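Rod shape-determining protein (MreC) (Helicobacter pylori, PDB 5LP5) binds the penicillin-binding protein PBP2 in a core complex of cell wall synthesis and so probably helps to determine the rod shape of the bacterium. Local coordinates at residues N119-G127 with I137-L145; G207-S215 with S224-L232. All coordinates share one frame; numbering follows the deposited sequence.

Each contact pairs two successive strands of a beta hairpin, and the two hairpins belong to different antiparallel six-stranded barrels of the chain. Contact 1 joins strands 125-129 and 134-141 of one barrel; contact 2, which opens only after contact 1 has closed along the chain, joins strands 209-218 and 223-228 of the other. They lie on opposite sides of the chain's centre, their centres about 25 Å apart and their nearest atoms about 9 Å apart, without touching. Strand 134-141 links them indirectly, since its Ala134 and Ile135 meet residues of contact 2. PBP2 packs on contact 1, whereas contact 2 approaches the second MreC copy through Leu232.

Contact 1 (N119-G127 with I137-L145); sequences NLEENKIYG and IAVLEKGRL
Tyr126 and Ala138 form a hydrogen-bonded antiparallel pair: Tyr126 N reaches Ala138 O at 2.9 Å and Ala138 N reaches Tyr126 O at 2.8 Å. The first bond lies in the plane of the Ala138 carbonyl, while in the second the donor stands 37° out of the plane of its acceptor. Farther along, where 119-127 is no longer a regular strand, Asn123 N still binds Leu140 O at 3.0 Å, again in the carbonyl plane. The Glu122 chain passes beside that same carbonyl. With CG anti to the backbone N (chi1 -162°) and the chain extended beyond it, the carboxylate arrives at the type I' turn 141-144, where OE2 accepts a weak bond from Lys142 N. The Tyr126 hydroxyl accepts a bond from Glu121 N at 3.0 Å and thereby ties the backbone at Glu121 to the end of the Tyr126 side chain. One face of this ring carries Lys124 CG, near the rim, and Ala138 O sits at its edge.

Apolar contacts flank the ladder. Ile125 CG2 meets Ile137 CD1 at 3.8 Å, the two side chains crossing obliquely, and Val139 CG1 lies 3.6 Å from Asn123 CA. Leu120 CB faces Leu140 CD2, and Leu120 CD1 touches both methyls of Leu145 as the side chains cross almost at right angles.

Strand 241-246 borders the hairpin, bonding to Gly127 through Ser244 and packing Leu243 on Leu120, Tyr126 and Ala138; Asp245 forms a salt bridge with Lys124. On the other flank, strand 144-149 pairs with 137-141, so that strands 125-129, 134-141 and 144-149 run as an antiparallel meander in the barrel, while Ile125 packs on Lys136, and Ile137 and Val139 on Gln139, of PBP2.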
# COMPACT_ATOMS: atom_id res chain seq x y z
N ASN C 119 -24.12 17.09 -33.94
CA ASN C 119 -24.52 16.55 -32.62
C ASN C 119 -23.49 15.75 -31.81
O ASN C 119 -23.51 14.52 -31.75
CB ASN C 119 -25.92 15.88 -32.64
CG ASN C 119 -26.18 15.07 -33.90
OD1 ASN C 119 -25.32 14.31 -34.36
ND2 ASN C 119 -27.40 15.23 -34.46
N LEU C 120 -22.61 16.50 -31.17
CA LEU C 120 -21.81 16.00 -30.09
C LEU C 120 -22.53 16.37 -28.81
O LEU C 120 -23.43 17.21 -28.81
CB LEU C 120 -20.44 16.66 -30.08
CG LEU C 120 -19.54 16.34 -31.28
CD1 LEU C 120 -18.27 17.15 -31.23
CD2 LEU C 120 -19.20 14.87 -31.29
N GLU C 121 -22.14 15.73 -27.71
CA GLU C 121 -22.63 16.09 -26.40
C GLU C 121 -21.71 17.11 -25.77
O GLU C 121 -20.46 17.03 -25.89
CB GLU C 121 -22.67 14.89 -25.46
CG GLU C 121 -23.53 13.73 -25.84
CD GLU C 121 -23.42 12.63 -24.81
OE1 GLU C 121 -22.95 12.92 -23.67
OE2 GLU C 121 -23.77 11.48 -25.13
N GLU C 122 -22.31 18.04 -25.04
CA GLU C 122 -21.57 19.09 -24.41
C GLU C 122 -20.94 18.53 -23.15
O GLU C 122 -21.53 17.73 -22.44
CB GLU C 122 -22.49 20.28 -24.10
CG GLU C 122 -21.72 21.57 -23.84
CD GLU C 122 -22.57 22.81 -23.90
OE1 GLU C 122 -23.43 22.89 -24.81
OE2 GLU C 122 -22.33 23.69 -23.05
N ASN C 123 -19.70 18.94 -22.90
CA ASN C 123 -18.94 18.54 -21.73
C ASN C 123 -18.49 17.09 -21.72
O ASN C 123 -17.76 16.68 -20.81
CB ASN C 123 -19.69 18.86 -20.44
CG ASN C 123 -20.09 20.31 -20.36
OD1 ASN C 123 -21.28 20.62 -20.39
ND2 ASN C 123 -19.09 21.21 -20.29
N LYS C 124 -18.89 16.29 -22.71
CA LYS C 124 -18.32 14.97 -22.84
C LYS C 124 -16.90 15.14 -23.32
O LYS C 124 -16.64 15.98 -24.20
CB LYS C 124 -19.10 14.13 -23.83
CG LYS C 124 -18.64 12.68 -23.85
CD LYS C 124 -19.34 11.88 -24.93
CE LYS C 124 -18.74 10.49 -25.04
NZ LYS C 124 -19.38 9.66 -26.05
N ILE C 125 -15.98 14.38 -22.75
CA ILE C 125 -14.58 14.46 -23.13
C ILE C 125 -14.25 13.45 -24.22
O ILE C 125 -14.34 12.24 -24.00
CB ILE C 125 -13.67 14.17 -21.93
CG1 ILE C 125 -13.93 15.17 -20.80
CG2 ILE C 125 -12.22 14.22 -22.34
CD1 ILE C 125 -13.51 14.65 -19.45
N TYR C 126 -13.85 13.95 -25.38
CA TYR C 126 -13.50 13.14 -26.53
C TYR C 126 -11.99 13.04 -26.67
O TYR C 126 -11.27 13.88 -26.17
CB TYR C 126 -14.09 13.75 -27.81
CG TYR C 126 -15.60 13.79 -27.82
CD1 TYR C 126 -16.35 12.66 -28.13
CD2 TYR C 126 -16.29 14.96 -27.50
CE1 TYR C 126 -17.74 12.70 -28.13
CE2 TYR C 126 -17.67 15.00 -27.50
CZ TYR C 126 -18.40 13.86 -27.81
OH TYR C 126 -19.77 13.87 -27.82
N GLY C 127 -11.53 11.99 -27.34
CA GLY C 127 -10.10 11.81 -27.59
C GLY C 127 -9.75 12.34 -28.97
O GLY C 127 -10.58 12.34 -29.87
N ILE C 137 -7.20 15.76 -26.03
CA ILE C 137 -8.63 15.57 -25.89
C ILE C 137 -9.38 16.78 -26.38
O ILE C 137 -8.80 17.82 -26.64
CB ILE C 137 -9.04 15.32 -24.42
CG1 ILE C 137 -8.79 16.58 -23.57
CG2 ILE C 137 -8.28 14.13 -23.84
CD1 ILE C 137 -9.19 16.44 -22.13
N ALA C 138 -10.70 16.65 -26.47
CA ALA C 138 -11.54 17.71 -27.01
C ALA C 138 -12.85 17.79 -26.25
O ALA C 138 -13.46 16.77 -25.99
CB ALA C 138 -11.81 17.46 -28.50
N VAL C 139 -13.26 19.00 -25.94
CA VAL C 139 -14.55 19.20 -25.25
C VAL C 139 -15.38 20.28 -25.92
O VAL C 139 -14.87 21.33 -26.31
CB VAL C 139 -14.37 19.63 -23.78
CG1 VAL C 139 -15.68 19.44 -23.03
CG2 VAL C 139 -13.24 18.85 -23.12
N LEU C 140 -16.68 20.00 -26.05
CA LEU C 140 -17.62 21.01 -26.53
C LEU C 140 -18.10 21.82 -25.34
O LEU C 140 -18.58 21.26 -24.37
CB LEU C 140 -18.79 20.35 -27.24
CG LEU C 140 -19.90 21.25 -27.74
CD1 LEU C 140 -19.39 22.18 -28.81
CD2 LEU C 140 -21.07 20.41 -28.28
N GLU C 141 -17.94 23.13 -25.39
CA GLU C 141 -18.42 24.03 -24.33
C GLU C 141 -19.00 25.27 -24.98
O GLU C 141 -18.36 25.90 -25.82
CB GLU C 141 -17.30 24.46 -23.38
CG GLU C 141 -16.78 23.35 -22.46
CD GLU C 141 -15.43 23.68 -21.83
OE1 GLU C 141 -14.60 24.39 -22.45
OE2 GLU C 141 -15.17 23.20 -20.71
N LYS C 142 -20.23 25.62 -24.58
CA LYS C 142 -20.95 26.74 -25.14
C LYS C 142 -20.75 26.83 -26.64
O LYS C 142 -20.30 27.85 -27.15
CB LYS C 142 -20.51 28.03 -24.47
CG LYS C 142 -21.13 28.19 -23.09
CD LYS C 142 -20.76 29.52 -22.43
CE LYS C 142 -21.22 29.57 -20.98
NZ LYS C 142 -20.35 28.71 -20.11
N GLY C 143 -21.06 25.75 -27.33
CA GLY C 143 -21.07 25.78 -28.78
C GLY C 143 -19.73 25.80 -29.48
O GLY C 143 -19.70 25.83 -30.70
N ARG C 144 -18.63 25.77 -28.72
CA ARG C 144 -17.27 25.78 -29.30
C ARG C 144 -16.52 24.48 -29.02
O ARG C 144 -16.47 23.99 -27.89
CB ARG C 144 -16.45 26.93 -28.73
CG ARG C 144 -17.12 28.27 -28.95
CD ARG C 144 -16.32 29.42 -28.41
NE ARG C 144 -16.96 30.67 -28.82
CZ ARG C 144 -16.78 31.27 -30.00
NH1 ARG C 144 -15.97 30.75 -30.91
NH2 ARG C 144 -17.42 32.40 -30.27
N LEU C 145 -15.92 23.93 -30.05
CA LEU C 145 -15.24 22.65 -29.89
C LEU C 145 -13.75 22.91 -29.64
O LEU C 145 -13.02 23.35 -30.53
CB LEU C 145 -15.45 21.78 -31.13
CG LEU C 145 -14.93 20.37 -31.03
CD1 LEU C 145 -15.47 19.65 -29.81
CD2 LEU C 145 -15.26 19.61 -32.31

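Contact 2 (G207-S215 with S224-L232)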
# COMPACT_ATOMS: atom_id res chain seq x y z
N GLY C 207 -5.51 0.63 -26.98
CA GLY C 207 -4.44 0.27 -27.90
C GLY C 207 -3.91 1.34 -28.83
O GLY C 207 -3.08 1.05 -29.67
N VAL C 208 -4.37 2.57 -28.68
CA VAL C 208 -3.85 3.67 -29.48
C VAL C 208 -2.51 4.08 -28.92
O VAL C 208 -2.35 4.12 -27.70
CB VAL C 208 -4.79 4.87 -29.48
CG1 VAL C 208 -4.22 6.01 -30.28
CG2 VAL C 208 -6.14 4.47 -30.05
N PHE C 209 -1.55 4.38 -29.78
CA PHE C 209 -0.17 4.65 -29.34
C PHE C 209 -0.06 6.03 -28.68
O PHE C 209 -0.63 7.00 -29.14
CB PHE C 209 0.81 4.56 -30.50
CG PHE C 209 2.24 4.86 -30.13
CD1 PHE C 209 3.03 3.87 -29.56
CD2 PHE C 209 2.81 6.09 -30.37
CE1 PHE C 209 4.37 4.13 -29.22
CE2 PHE C 209 4.14 6.36 -30.03
CZ PHE C 209 4.92 5.37 -29.45
N VAL C 210 0.68 6.09 -27.59
CA VAL C 210 0.91 7.35 -26.89
C VAL C 210 2.38 7.73 -26.92
O VAL C 210 2.71 8.84 -27.35
CB VAL C 210 0.43 7.27 -25.44
CG1 VAL C 210 0.73 8.57 -24.72
CG2 VAL C 210 -1.07 7.05 -25.42
N GLY C 211 3.23 6.81 -26.45
CA GLY C 211 4.68 7.07 -26.35
C GLY C 211 5.46 5.94 -25.72
O GLY C 211 4.97 4.82 -25.68
N GLU C 212 6.66 6.22 -25.25
CA GLU C 212 7.53 5.21 -24.66
C GLU C 212 8.15 5.74 -23.37
O GLU C 212 8.44 6.93 -23.27
CB GLU C 212 8.67 4.83 -25.62
CG GLU C 212 8.20 4.21 -26.93
CD GLU C 212 9.26 4.03 -27.98
OE1 GLU C 212 10.48 3.95 -27.61
OE2 GLU C 212 8.83 3.93 -29.17
N VAL C 213 8.37 4.86 -22.41
CA VAL C 213 8.89 5.29 -21.12
C VAL C 213 10.35 5.70 -21.27
O VAL C 213 11.16 4.94 -21.78
CB VAL C 213 8.78 4.17 -20.08
CG1 VAL C 213 9.38 4.61 -18.74
CG2 VAL C 213 7.32 3.78 -19.92
N SER C 214 10.69 6.92 -20.86
CA SER C 214 12.08 7.37 -20.93
C SER C 214 12.76 7.40 -19.56
O SER C 214 13.94 7.11 -19.46
CB SER C 214 12.20 8.70 -21.65
OG SER C 214 12.27 9.77 -20.78
N SER C 215 12.02 7.75 -18.51
CA SER C 215 12.56 7.73 -17.15
C SER C 215 11.42 7.49 -16.17
O SER C 215 10.26 7.50 -16.55
CB SER C 215 13.30 9.03 -16.81
OG SER C 215 12.37 10.11 -16.65
N SER C 224 5.89 7.58 -11.28
CA SER C 224 5.55 8.27 -12.51
C SER C 224 6.50 7.83 -13.61
O SER C 224 7.60 7.37 -13.34
CB SER C 224 5.70 9.79 -12.33
OG SER C 224 4.69 10.35 -11.51
N ALA C 225 6.07 8.00 -14.84
CA ALA C 225 6.89 7.69 -15.99
C ALA C 225 6.85 8.84 -16.94
O ALA C 225 5.78 9.27 -17.38
CB ALA C 225 6.38 6.43 -16.70
N VAL C 226 8.02 9.37 -17.27
CA VAL C 226 8.12 10.43 -18.25
C VAL C 226 8.26 9.79 -19.60
O VAL C 226 9.04 8.85 -19.75
CB VAL C 226 9.35 11.31 -17.99
CG1 VAL C 226 9.43 12.43 -19.02
CG2 VAL C 226 9.29 11.88 -16.57
N LEU C 227 7.53 10.29 -20.58
CA LEU C 227 7.50 9.66 -21.91
C LEU C 227 8.41 10.35 -22.89
O LEU C 227 8.69 11.51 -22.75
CB LEU C 227 6.08 9.67 -22.49
CG LEU C 227 5.02 9.06 -21.60
CD1 LEU C 227 3.72 8.95 -22.35
CD2 LEU C 227 5.42 7.69 -21.12
N LYS C 228 8.83 9.60 -23.90
CA LYS C 228 9.49 10.16 -25.06
C LYS C 228 8.73 9.63 -26.30
O LYS C 228 7.88 8.76 -26.16
CB LYS C 228 10.95 9.73 -25.08
CG LYS C 228 11.17 8.23 -25.17
CD LYS C 228 12.63 7.83 -25.17
CE LYS C 228 12.79 6.37 -24.75
NZ LYS C 228 14.22 5.89 -24.68
N ASN C 229 9.02 10.17 -27.48
CA ASN C 229 8.30 9.80 -28.69
C ASN C 229 6.79 9.99 -28.58
O ASN C 229 6.03 9.32 -29.30
CB ASN C 229 8.56 8.34 -29.05
CG ASN C 229 9.93 8.12 -29.57
OD1 ASN C 229 10.31 8.72 -30.57
ND2 ASN C 229 10.71 7.25 -28.90
N ALA C 230 6.35 10.89 -27.70
CA ALA C 230 4.94 11.23 -27.63
C ALA C 230 4.74 12.52 -28.40
O ALA C 230 5.69 13.28 -28.58
CB ALA C 230 4.48 11.40 -26.20
N PHE C 231 3.51 12.75 -28.84
CA PHE C 231 3.20 14.01 -29.50
C PHE C 231 3.30 15.16 -28.53
O PHE C 231 2.67 15.14 -27.47
CB PHE C 231 1.78 14.00 -30.09
CG PHE C 231 1.35 15.35 -30.58
CD1 PHE C 231 1.83 15.84 -31.78
CD2 PHE C 231 0.53 16.16 -29.81
CE1 PHE C 231 1.48 17.10 -32.21
CE2 PHE C 231 0.19 17.42 -30.22
CZ PHE C 231 0.64 17.88 -31.44
N LEU C 232 4.10 16.16 -28.88
CA LEU C 232 4.06 17.48 -28.20
C LEU C 232 3.87 18.65 -29.17
O LEU C 232 2.77 19.16 -29.30
CB LEU C 232 5.34 17.73 -27.33
CG LEU C 232 5.48 16.92 -26.04
CD1 LEU C 232 6.81 17.17 -25.37
CD2 LEU C 232 4.34 17.24 -25.09
O HOH W 1 15.40 7.30 -22.27
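The Phe209 ring presents its edge to the backbone of Asn229, whose O lies near the ring plane, 3.6 Å from CE2; Gly211 N sits above one face, toward the rim. The Asn229 side-chain amide and the Glu212 carboxylate are inclined 45° to each other and stay 3.6 Å apart at ND2 and OE1, beyond a hydrogen bond.

Glu212 and Lys228 are a hydrogen-bonded pair, with Lys228 N to Glu212 O at 2.8 Å and the return bond from Glu212 N to Lys228 O at 3.0 Å. The Lys228 chain, with CG between the backbone N and the carbonyl carbon (chi1 62°), lies along Ser214 CB, and a water joins its NZ to Ser214 O. Val210 CG1 meets Leu227 CD1 at 3.8 Å, while Leu178 of strand 178-183 and Val195 of strand 194-197 touch both residues.

Val226 O accepts a bond from Ser214 N at 2.8 Å and a weak one from Ser215 N; Val226 N returns one to Ser215 O. Two residues thus face one, a classic beta bulge in an antiparallel hairpin of the MreC barrel core.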